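Local coordinates for protein Thiosulfate:glutathione sulfurtransferase (Saccharomyces cerevisiae, PDB 3D1P) that transfers sulfur from thiosulfate to glutathione, producing the S-sulfanylglutathione needed in mitochondrial hydrogen sulfide metabolism, at residues 85-90 / 114-119; 39-44 / 91-96; 25-30 / 127-132. All coordinates share one frame; numbering follows the deposited sequence.

Contact 1. Residues 85-90 / 114-119; sequences IPKPDS and HGYSNT
Tyr116 reaches across to the loop 85-90 and ends on its backbone: Tyr116 OH donates to Pro88 O at 2.7 Å, the donor tilted 20° from the carbonyl plane. With CG beside the backbone N and anti to the carbonyl carbon (chi1 -72°), the ring runs under Ser90, whose CB sits over one face, 4.1 Å from the ring centroid, in a CH-pi contact. Pro88 O and Asp89 O lie at the ring edge instead. The fully extended Lys87 chain passes obliquely by the phenol, and its CE comes within 3.3 Å of Tyr116 OH. Its ammonium group goes on to Leu74 O and to a water that donates to His114 O. The two loops precede neighbouring parallel strands of the rhodanese sheet, 93-97 and 119-121, and the tyrosine spans the two loops and rests also on Leu94 of strand 93-97. Beyond the ring, water joins the backbones: one molecule accepts from Ser117 N and Ser117 OG while donating to Ser90 O. Gly115, in a left-handed backbone conformation (phi 98°), brings its carbonyl oxygen to 3.5 Å from Ser90 CB.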
loop_
_atom_site.group_PDB
_atom_site.type_symbol
_atom_site.label_atom_id
_atom_site.label_comp_id
_atom_site.label_asym_id
_atom_site.label_seq_id
_atom_site.Cartn_x
_atom_site.Cartn_y
_atom_site.Cartn_z
ATOM N N ILE A 85 -12.793 -1.421 5.703
ATOM C CA ILE A 85 -11.776 -1.431 6.719
ATOM C C ILE A 85 -11.595 0.004 7.189
ATOM O O ILE A 85 -11.989 0.941 6.512
ATOM C CB ILE A 85 -10.444 -2.005 6.195
ATOM C CG1 ILE A 85 -9.869 -1.130 5.073
ATOM C CG2 ILE A 85 -10.653 -3.446 5.806
ATOM C CD1 ILE A 85 -8.452 -1.557 4.652
ATOM N N PRO A 86 -10.972 0.209 8.353
ATOM C CA PRO A 86 -10.770 1.564 8.858
ATOM C C PRO A 86 -9.792 2.349 8.002
ATOM O O PRO A 86 -8.833 1.810 7.433
ATOM C CB PRO A 86 -10.188 1.360 10.279
ATOM C CG PRO A 86 -10.647 -0.001 10.638
ATOM C CD PRO A 86 -10.570 -0.781 9.354
ATOM N N LYS A 87 -10.028 3.645 7.957
ATOM C CA LYS A 87 -9.121 4.535 7.257
ATOM C C LYS A 87 -7.778 4.568 7.980
ATOM O O LYS A 87 -7.726 4.764 9.185
ATOM C CB LYS A 87 -9.706 5.937 7.219
ATOM C CG LYS A 87 -8.894 6.882 6.367
ATOM C CD LYS A 87 -9.515 8.274 6.258
ATOM C CE LYS A 87 -8.678 9.240 5.422
ATOM N NZ LYS A 87 -9.190 10.630 5.490
ATOM N N PRO A 88 -6.678 4.367 7.252
ATOM C CA PRO A 88 -5.386 4.372 7.922
ATOM C C PRO A 88 -5.103 5.667 8.654
ATOM O O PRO A 88 -5.432 6.767 8.179
ATOM C CB PRO A 88 -4.387 4.159 6.769
ATOM C CG PRO A 88 -5.162 3.357 5.798
ATOM C CD PRO A 88 -6.547 3.947 5.852
ATOM N N ASP A 89 -4.409 5.536 9.764
ATOM C CA ASP A 89 -3.975 6.683 10.573
ATOM C C ASP A 89 -2.976 7.528 9.788
ATOM O O ASP A 89 -1.933 7.021 9.373
ATOM C CB ASP A 89 -3.335 6.072 11.823
ATOM C CG ASP A 89 -2.762 7.060 12.800
ATOM O OD1 ASP A 89 -2.687 8.271 12.539
ATOM O OD2 ASP A 89 -2.390 6.569 13.887
ATOM N N SER A 90 -3.272 8.833 9.632
ATOM C CA SER A 90 -2.394 9.691 8.857
ATOM C C SER A 90 -1.052 9.967 9.501
ATOM O O SER A 90 -0.175 10.507 8.838
ATOM C CB SER A 90 -3.064 10.947 8.426
ATOM O OG SER A 90 -3.352 11.682 9.573
ATOM N N HIS A 114 -4.352 14.586 0.399
ATOM C CA HIS A 114 -5.477 14.537 1.313
ATOM C C HIS A 114 -5.071 14.179 2.723
ATOM O O HIS A 114 -5.738 13.427 3.421
ATOM C CB HIS A 114 -6.602 13.619 0.787
ATOM C CG HIS A 114 -7.157 14.094 -0.505
ATOM N ND1 HIS A 114 -8.270 14.877 -0.706
ATOM C CD2 HIS A 114 -6.631 13.854 -1.724
ATOM C CE1 HIS A 114 -8.404 15.078 -2.013
ATOM N NE2 HIS A 114 -7.423 14.467 -2.644
ATOM N N GLY A 115 -3.979 14.788 3.180
ATOM C CA GLY A 115 -3.673 14.773 4.589
ATOM C C GLY A 115 -2.691 13.749 5.093
ATOM O O GLY A 115 -2.426 13.718 6.310
ATOM N N TYR A 116 -2.100 12.949 4.193
ATOM C CA TYR A 116 -1.102 11.992 4.606
ATOM C C TYR A 116 0.259 12.581 4.271
ATOM O O TYR A 116 0.675 12.608 3.123
ATOM C CB TYR A 116 -1.268 10.650 3.874
ATOM C CG TYR A 116 -2.471 9.889 4.343
ATOM C CD1 TYR A 116 -2.349 8.965 5.361
ATOM C CD2 TYR A 116 -3.743 10.090 3.780
ATOM C CE1 TYR A 116 -3.441 8.225 5.829
ATOM C CE2 TYR A 116 -4.830 9.371 4.236
ATOM C CZ TYR A 116 -4.683 8.439 5.252
ATOM O OH TYR A 116 -5.788 7.710 5.650
ATOM N N SER A 117 0.979 13.019 5.298
ATOM C CA SER A 117 2.271 13.679 5.164
ATOM C C SER A 117 3.430 12.699 5.072
ATOM O O SER A 117 4.538 13.129 4.775
ATOM C CB SER A 117 2.525 14.627 6.338
ATOM O OG SER A 117 2.715 13.945 7.547
ATOM N N ASN A 118 3.195 11.407 5.394
ATOM C CA ASN A 118 4.277 10.412 5.425
ATOM C C ASN A 118 3.868 9.264 4.515
ATOM O O ASN A 118 3.156 8.344 4.928
ATOM C CB ASN A 118 4.571 9.908 6.819
ATOM C CG ASN A 118 5.871 9.146 6.857
ATOM O OD1 ASN A 118 6.450 8.848 5.809
ATOM N ND2 ASN A 118 6.320 8.764 8.028
ATOM N N THR A 119 4.224 9.386 3.247
ATOM C CA THR A 119 3.869 8.387 2.270
ATOM C C THR A 119 5.117 8.011 1.464
ATOM O O THR A 119 6.054 8.806 1.294
ATOM C CB THR A 119 2.780 8.850 1.277
ATOM O OG1 THR A 119 3.248 9.953 0.504
ATOM C CG2 THR A 119 1.496 9.254 2.001
HETATM O O HOH W 1 -7.992 11.830 3.382
HETATM O O HOH W 2 0.971 9.839 6.355
HETATM O O HOH W 3 0.257 13.076 8.071
HETATM O O HOH W 4 -4.492 14.284 8.294
#

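Contact 2. Residues 39-44 / 91-96; sequences PNVVLV and AKELIF
Val44 and Phe96 come together through their first torsions: Val44 CG1 stands anti to its own backbone N (chi1 -172°), whereas the ring of Phe96 swings to the backbone N side (chi1 -71°). The two side chains therefore lie alongside each other, with Val44 CB over one face of the phenyl ring and Val44 CG1 3.8 Å from Phe96 CE1. The other methyl, Val44 CG2, crosses to Leu94 and touches its CG at 3.8 Å. Further back on this face, Val42 CG2 meets the aliphatic part of Lys92, 3.5 Å from its CD. The lysine is extended beyond CG and lies across the start of the strand; its NZ makes a weak bond to Pro39 O and also donates to a water that is held by Val41 O.

Strands 41-45 and 93-97 are adjacent members of the parallel sheet at the heart of the rhodanese fold, and the active-site Cys98 follows directly after the second. The short segments 41-44 and 93-96 cross at -21°. Val42 N donates to Glu93 O at 2.8 Å and Val42 O accepts from Ile95 N, so both polar backbone atoms of Val42 face strand 93-97. Glu93 N to Asn40 O and Val44 N to Ile95 O extend the pairing in each direction.

On the reverse face, Ile95 CD1 touches two neighbours, 3.7 Å from Val41 CG1 and 3.9 Å from Leu43 CD2. Helix 27-36 packs over this side through Met30 and Ile33, while helix 102-112 packs against Phe96 on the other. Glu93 runs beside Val41, and its carboxylate is held by Tyr25 and Ser120 through OE2.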
loop_
_atom_site.group_PDB
_atom_site.type_symbol
_atom_site.label_atom_id
_atom_site.label_comp_id
_atom_site.label_asym_id
_atom_site.label_seq_id
_atom_site.Cartn_x
_atom_site.Cartn_y
_atom_site.Cartn_z
ATOM N N PRO A 39 4.654 -0.995 13.903
ATOM C CA PRO A 39 3.256 -0.660 14.097
ATOM C C PRO A 39 2.843 0.625 13.452
ATOM O O PRO A 39 1.629 0.905 13.302
ATOM C CB PRO A 39 3.139 -0.570 15.614
ATOM C CG PRO A 39 4.475 -0.228 16.105
ATOM C CD PRO A 39 5.378 -1.002 15.182
ATOM N N ASN A 40 3.814 1.455 13.090
ATOM C CA ASN A 40 3.514 2.742 12.510
ATOM C C ASN A 40 3.784 2.814 10.992
ATOM O O ASN A 40 3.905 3.900 10.439
ATOM C CB ASN A 40 4.136 3.798 13.379
ATOM C CG ASN A 40 3.400 3.933 14.745
ATOM O OD1 ASN A 40 2.158 3.911 14.826
ATOM N ND2 ASN A 40 4.173 4.072 15.795
ATOM N N VAL A 41 3.805 1.647 10.362
ATOM C CA VAL A 41 3.904 1.504 8.914
ATOM C C VAL A 41 2.671 0.745 8.425
ATOM O O VAL A 41 2.223 -0.226 9.070
ATOM C CB VAL A 41 5.173 0.766 8.539
ATOM C CG1 VAL A 41 5.158 0.360 7.050
ATOM C CG2 VAL A 41 6.390 1.627 8.908
ATOM N N VAL A 42 2.092 1.214 7.323
ATOM C CA VAL A 42 0.954 0.594 6.687
ATOM C C VAL A 42 1.351 0.254 5.260
ATOM O O VAL A 42 1.826 1.115 4.535
ATOM C CB VAL A 42 -0.270 1.525 6.664
ATOM C CG1 VAL A 42 -1.474 0.862 6.020
ATOM C CG2 VAL A 42 -0.616 2.010 8.085
ATOM N N LEU A 43 1.095 -0.996 4.877
ATOM C CA LEU A 43 1.405 -1.508 3.531
ATOM C C LEU A 43 0.115 -1.444 2.726
ATOM O O LEU A 43 -0.824 -2.209 2.971
ATOM C CB LEU A 43 1.901 -2.955 3.618
ATOM C CG LEU A 43 3.148 -3.146 4.495
ATOM C CD1 LEU A 43 3.557 -4.615 4.538
ATOM C CD2 LEU A 43 4.292 -2.282 4.027
ATOM N N VAL A 44 0.052 -0.512 1.783
ATOM C CA VAL A 44 -1.181 -0.208 1.059
ATOM C C VAL A 44 -1.109 -0.781 -0.353
ATOM O O VAL A 44 -0.486 -0.226 -1.244
ATOM C CB VAL A 44 -1.466 1.285 0.995
ATOM C CG1 VAL A 44 -2.844 1.494 0.400
ATOM C CG2 VAL A 44 -1.365 1.955 2.395
ATOM N N ALA A 91 -0.877 9.617 10.763
ATOM C CA ALA A 91 0.408 9.768 11.421
ATOM C C ALA A 91 1.380 8.681 11.000
ATOM O O ALA A 91 2.565 8.805 11.283
ATOM C CB ALA A 91 0.236 9.717 12.958
ATOM N N LYS A 92 0.902 7.602 10.385
ATOM C CA LYS A 92 1.747 6.494 10.002
ATOM C C LYS A 92 2.381 6.740 8.646
ATOM O O LYS A 92 1.943 7.577 7.874
ATOM C CB LYS A 92 0.909 5.228 9.960
ATOM C CG LYS A 92 0.432 4.792 11.350
ATOM C CD LYS A 92 -0.286 3.462 11.293
ATOM C CE LYS A 92 -0.845 2.967 12.616
ATOM N NZ LYS A 92 -1.459 1.628 12.464
ATOM N N GLU A 93 3.424 5.959 8.361
ATOM C CA GLU A 93 3.991 5.891 7.025
ATOM C C GLU A 93 3.164 4.903 6.191
ATOM O O GLU A 93 3.068 3.735 6.557
ATOM C CB GLU A 93 5.432 5.390 7.054
ATOM C CG GLU A 93 6.038 5.292 5.687
ATOM C CD GLU A 93 7.437 4.704 5.632
ATOM O OE1 GLU A 93 7.965 4.256 6.655
ATOM O OE2 GLU A 93 7.998 4.677 4.512
ATOM N N LEU A 94 2.582 5.371 5.100
ATOM C CA LEU A 94 1.828 4.508 4.196
ATOM C C LEU A 94 2.699 4.242 2.967
ATOM O O LEU A 94 3.178 5.195 2.335
ATOM C CB LEU A 94 0.530 5.170 3.739
ATOM C CG LEU A 94 -0.674 4.979 4.667
ATOM C CD1 LEU A 94 -0.439 5.552 6.095
ATOM C CD2 LEU A 94 -1.906 5.586 4.019
ATOM N N ILE A 95 2.899 2.971 2.647
ATOM C CA ILE A 95 3.735 2.548 1.530
ATOM C C ILE A 95 2.814 1.985 0.452
ATOM O O ILE A 95 2.152 0.984 0.680
ATOM C CB ILE A 95 4.754 1.494 1.943
ATOM C CG1 ILE A 95 5.572 1.949 3.137
ATOM C CG2 ILE A 95 5.647 1.152 0.741
ATOM C CD1 ILE A 95 6.578 0.886 3.654
ATOM N N PHE A 96 2.774 2.632 -0.709
ATOM C CA PHE A 96 1.815 2.309 -1.740
ATOM C C PHE A 96 2.421 1.459 -2.850
ATOM O O PHE A 96 3.549 1.708 -3.306
ATOM C CB PHE A 96 1.322 3.596 -2.403
ATOM C CG PHE A 96 0.451 4.399 -1.510
ATOM C CD1 PHE A 96 -0.932 4.243 -1.531
ATOM C CD2 PHE A 96 1.001 5.295 -0.595
ATOM C CE1 PHE A 96 -1.726 4.986 -0.673
ATOM C CE2 PHE A 96 0.192 6.017 0.277
ATOM C CZ PHE A 96 -1.157 5.828 0.239
HETATM O O HOH W 5 -0.249 -0.458 10.630
#

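Contact 3. Residues 25-30 / 127-132; sequences YSFEDM and NDWVSH. With ACT (acetate ion), chain C.
His132 CB sits almost exactly above the centre of the Phe27 ring, 3.3 Å from its centroid, and Phe27 CB in turn lies over the imidazole face of His132. This double CH-pi contact accompanies an offset stack with the planes only 12° apart. The imidazole is held in place by His132 ND1, which donates to Asp128 O at 2.7 Å with the acceptor in the ring plane. Having CG anti to the backbone N (chi1 177°) carries the phenyl ring away from helix 27-36 and across to helix 125-131, where it forms an offset edge-to-face pair, its edge toward the six-membered ring of Trp129 and the planes at 60°. The cluster thus joins the first and last helices of the chain, and selenomethionine Met30 adds its CB, 3.9 Å from Trp129 CZ3. Without this ring, as with an alanine here, His132 and Trp129 would probably lose their shared aromatic partner and a gap would open between the helices. At the helix start, Ser26 and Asp29 form a capping box, and Ser26 OG also donates to an acetate ion, probably from the crystallisation liquor. A water bridges Phe27 N to Asp128 OD1, while Asp128 OD2 is hydrogen-bonded with Tyr122 OH.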
loop_
_atom_site.group_PDB
_atom_site.type_symbol
_atom_site.label_atom_id
_atom_site.label_comp_id
_atom_site.label_asym_id
_atom_site.label_seq_id
_atom_site.Cartn_x
_atom_site.Cartn_y
_atom_site.Cartn_z
ATOM N N TYR A 25 11.264 2.234 -2.154
ATOM C CA TYR A 25 11.860 1.037 -1.584
ATOM C C TYR A 25 12.067 -0.039 -2.651
ATOM O O TYR A 25 11.175 -0.302 -3.469
ATOM C CB TYR A 25 10.980 0.487 -0.484
ATOM C CG TYR A 25 10.825 1.448 0.685
ATOM C CD1 TYR A 25 11.929 1.898 1.401
ATOM C CD2 TYR A 25 9.592 1.877 1.086
ATOM C CE1 TYR A 25 11.791 2.743 2.499
ATOM C CE2 TYR A 25 9.440 2.716 2.218
ATOM C CZ TYR A 25 10.550 3.155 2.904
ATOM O OH TYR A 25 10.457 3.948 4.013
ATOM N N SER A 26 13.225 -0.685 -2.609
ATOM C CA SER A 26 13.521 -1.886 -3.376
ATOM C C SER A 26 12.926 -3.124 -2.720
ATOM O O SER A 26 12.451 -3.099 -1.581
ATOM C CB SER A 26 15.021 -2.084 -3.433
ATOM O OG SER A 26 15.486 -2.386 -2.130
ATOM N N PHE A 27 13.046 -4.254 -3.398
ATOM C CA PHE A 27 12.671 -5.539 -2.794
ATOM C C PHE A 27 13.364 -5.762 -1.445
ATOM O O PHE A 27 12.716 -6.109 -0.466
ATOM C CB PHE A 27 13.031 -6.696 -3.731
ATOM C CG PHE A 27 12.735 -8.022 -3.104
ATOM C CD1 PHE A 27 11.428 -8.431 -2.873
ATOM C CD2 PHE A 27 13.765 -8.892 -2.724
ATOM C CE1 PHE A 27 11.145 -9.624 -2.257
ATOM C CE2 PHE A 27 13.484 -10.100 -2.136
ATOM C CZ PHE A 27 12.156 -10.478 -1.916
ATOM N N GLU A 28 14.686 -5.584 -1.397
ATOM C CA GLU A 28 15.385 -5.818 -0.159
ATOM C C GLU A 28 14.931 -4.871 0.937
ATOM O O GLU A 28 14.797 -5.254 2.118
ATOM C CB GLU A 28 16.898 -5.755 -0.366
ATOM C CG GLU A 28 17.408 -6.967 -1.090
ATOM C CD GLU A 28 17.422 -8.259 -0.206
ATOM O OE1 GLU A 28 17.740 -8.104 0.953
ATOM O OE2 GLU A 28 17.195 -9.338 -0.788
ATOM N N ASP A 29 14.659 -3.606 0.579
ATOM C CA ASP A 29 14.119 -2.681 1.546
ATOM C C ASP A 29 12.764 -3.159 2.096
ATOM O O ASP A 29 12.514 -3.055 3.303
ATOM C CB ASP A 29 13.896 -1.319 0.900
ATOM C CG ASP A 29 15.154 -0.555 0.498
ATOM O OD1 ASP A 29 16.230 -0.787 1.100
ATOM O OD2 ASP A 29 15.016 0.274 -0.444
HETATM N N MSE A 30 11.909 -3.656 1.193
HETATM C CA MSE A 30 10.598 -4.135 1.610
HETATM C C MSE A 30 10.684 -5.374 2.481
HETATM O O MSE A 30 9.930 -5.510 3.434
HETATM C CB MSE A 30 9.708 -4.377 0.397
HETATM C CG MSE A 30 9.296 -3.116 -0.321
HETATM SE SE MSE A 30 8.290 -1.880 0.747
HETATM C CE MSE A 30 6.762 -2.910 0.926
ATOM N N ASN A 127 4.613 -7.284 -8.623
ATOM C CA ASN A 127 5.371 -7.993 -9.638
ATOM C C ASN A 127 6.804 -8.182 -9.155
ATOM O O ASN A 127 7.388 -9.255 -9.312
ATOM C CB ASN A 127 5.372 -7.228 -10.971
ATOM C CG ASN A 127 4.049 -7.263 -11.680
ATOM O OD1 ASN A 127 3.040 -7.785 -11.201
ATOM N ND2 ASN A 127 4.040 -6.628 -12.878
ATOM N N ASP A 128 7.384 -7.125 -8.587
ATOM C CA ASP A 128 8.724 -7.200 -8.037
ATOM C C ASP A 128 8.790 -8.187 -6.872
ATOM O O ASP A 128 9.716 -9.013 -6.774
ATOM C CB ASP A 128 9.159 -5.806 -7.625
ATOM C CG ASP A 128 10.546 -5.751 -7.001
ATOM O OD1 ASP A 128 11.493 -5.345 -7.715
ATOM O OD2 ASP A 128 10.656 -6.082 -5.804
ATOM N N TRP A 129 7.803 -8.127 -5.992
ATOM C CA TRP A 129 7.785 -8.983 -4.818
ATOM C C TRP A 129 7.823 -10.449 -5.244
ATOM O O TRP A 129 8.666 -11.241 -4.787
ATOM C CB TRP A 129 6.544 -8.669 -3.983
ATOM C CG TRP A 129 6.462 -9.408 -2.674
ATOM C CD1 TRP A 129 5.625 -10.434 -2.378
ATOM C CD2 TRP A 129 7.174 -9.095 -1.452
ATOM N NE1 TRP A 129 5.767 -10.798 -1.055
ATOM C CE2 TRP A 129 6.713 -9.994 -0.472
ATOM C CE3 TRP A 129 8.137 -8.135 -1.092
ATOM C CZ2 TRP A 129 7.213 -9.981 0.841
ATOM C CZ3 TRP A 129 8.640 -8.132 0.186
ATOM C CH2 TRP A 129 8.165 -9.055 1.139
ATOM N N VAL A 130 6.909 -10.828 -6.138
ATOM C CA VAL A 130 6.830 -12.208 -6.589
ATOM C C VAL A 130 8.047 -12.569 -7.443
ATOM O O VAL A 130 8.572 -13.692 -7.345
ATOM C CB VAL A 130 5.513 -12.452 -7.318
ATOM C CG1 VAL A 130 5.472 -13.816 -8.024
ATOM C CG2 VAL A 130 4.368 -12.308 -6.331
ATOM N N SER A 131 8.556 -11.677 -8.276
ATOM C CA SER A 131 9.737 -11.960 -9.074
ATOM C C SER A 131 10.912 -12.398 -8.215
ATOM O O SER A 131 11.713 -13.234 -8.635
ATOM C CB SER A 131 10.169 -10.722 -9.882
ATOM O OG SER A 131 9.290 -10.471 -10.967
ATOM N N HIS A 132 11.049 -11.785 -7.041
ATOM C CA HIS A 132 12.152 -12.051 -6.135
ATOM C C HIS A 132 11.832 -13.127 -5.113
ATOM O O HIS A 132 12.664 -13.403 -4.250
ATOM C CB HIS A 132 12.569 -10.771 -5.411
ATOM C CG HIS A 132 13.154 -9.727 -6.290
ATOM N ND1 HIS A 132 12.403 -8.776 -6.907
ATOM C CD2 HIS A 132 14.430 -9.445 -6.628
ATOM C CE1 HIS A 132 13.176 -7.975 -7.611
ATOM N NE2 HIS A 132 14.414 -8.371 -7.482
HETATM C C ACT C . 19.126 -2.821 -2.643
HETATM O O ACT C . 18.176 -2.300 -1.974
HETATM O OXT ACT C . 18.883 -3.928 -3.191
HETATM C CH3 ACT C . 20.415 -2.142 -2.751
HETATM O O HOH W 6 13.461 -4.067 -6.338
#

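How the contacts relate
Contact 2 pairs the central strand 93-97 with its neighbour 41-45, and the other two contacts meet it from different directions. Contact 1 lies about 8 Å from it, centre to centre, and joins it directly: Asn118 O is 3.0 Å from Leu94 N, a probable hydrogen bond, and Tyr116 CE1 is 3.5 Å from Leu94 CD2. Contact 3, about 17 Å from contact 2 between centres, touches it through Tyr25 OH, 2.6 Å from Glu93 OE2, and through Met30 against Leu43 and Ile95. Contacts 1 and 3 do not touch and stand on opposite sides of the chain's centre. The side chain of Cys98, which forms the cysteine persulfide intermediate in catalysis, is about 8 Å from that of Phe96 and about 10 Å from that of Asp128.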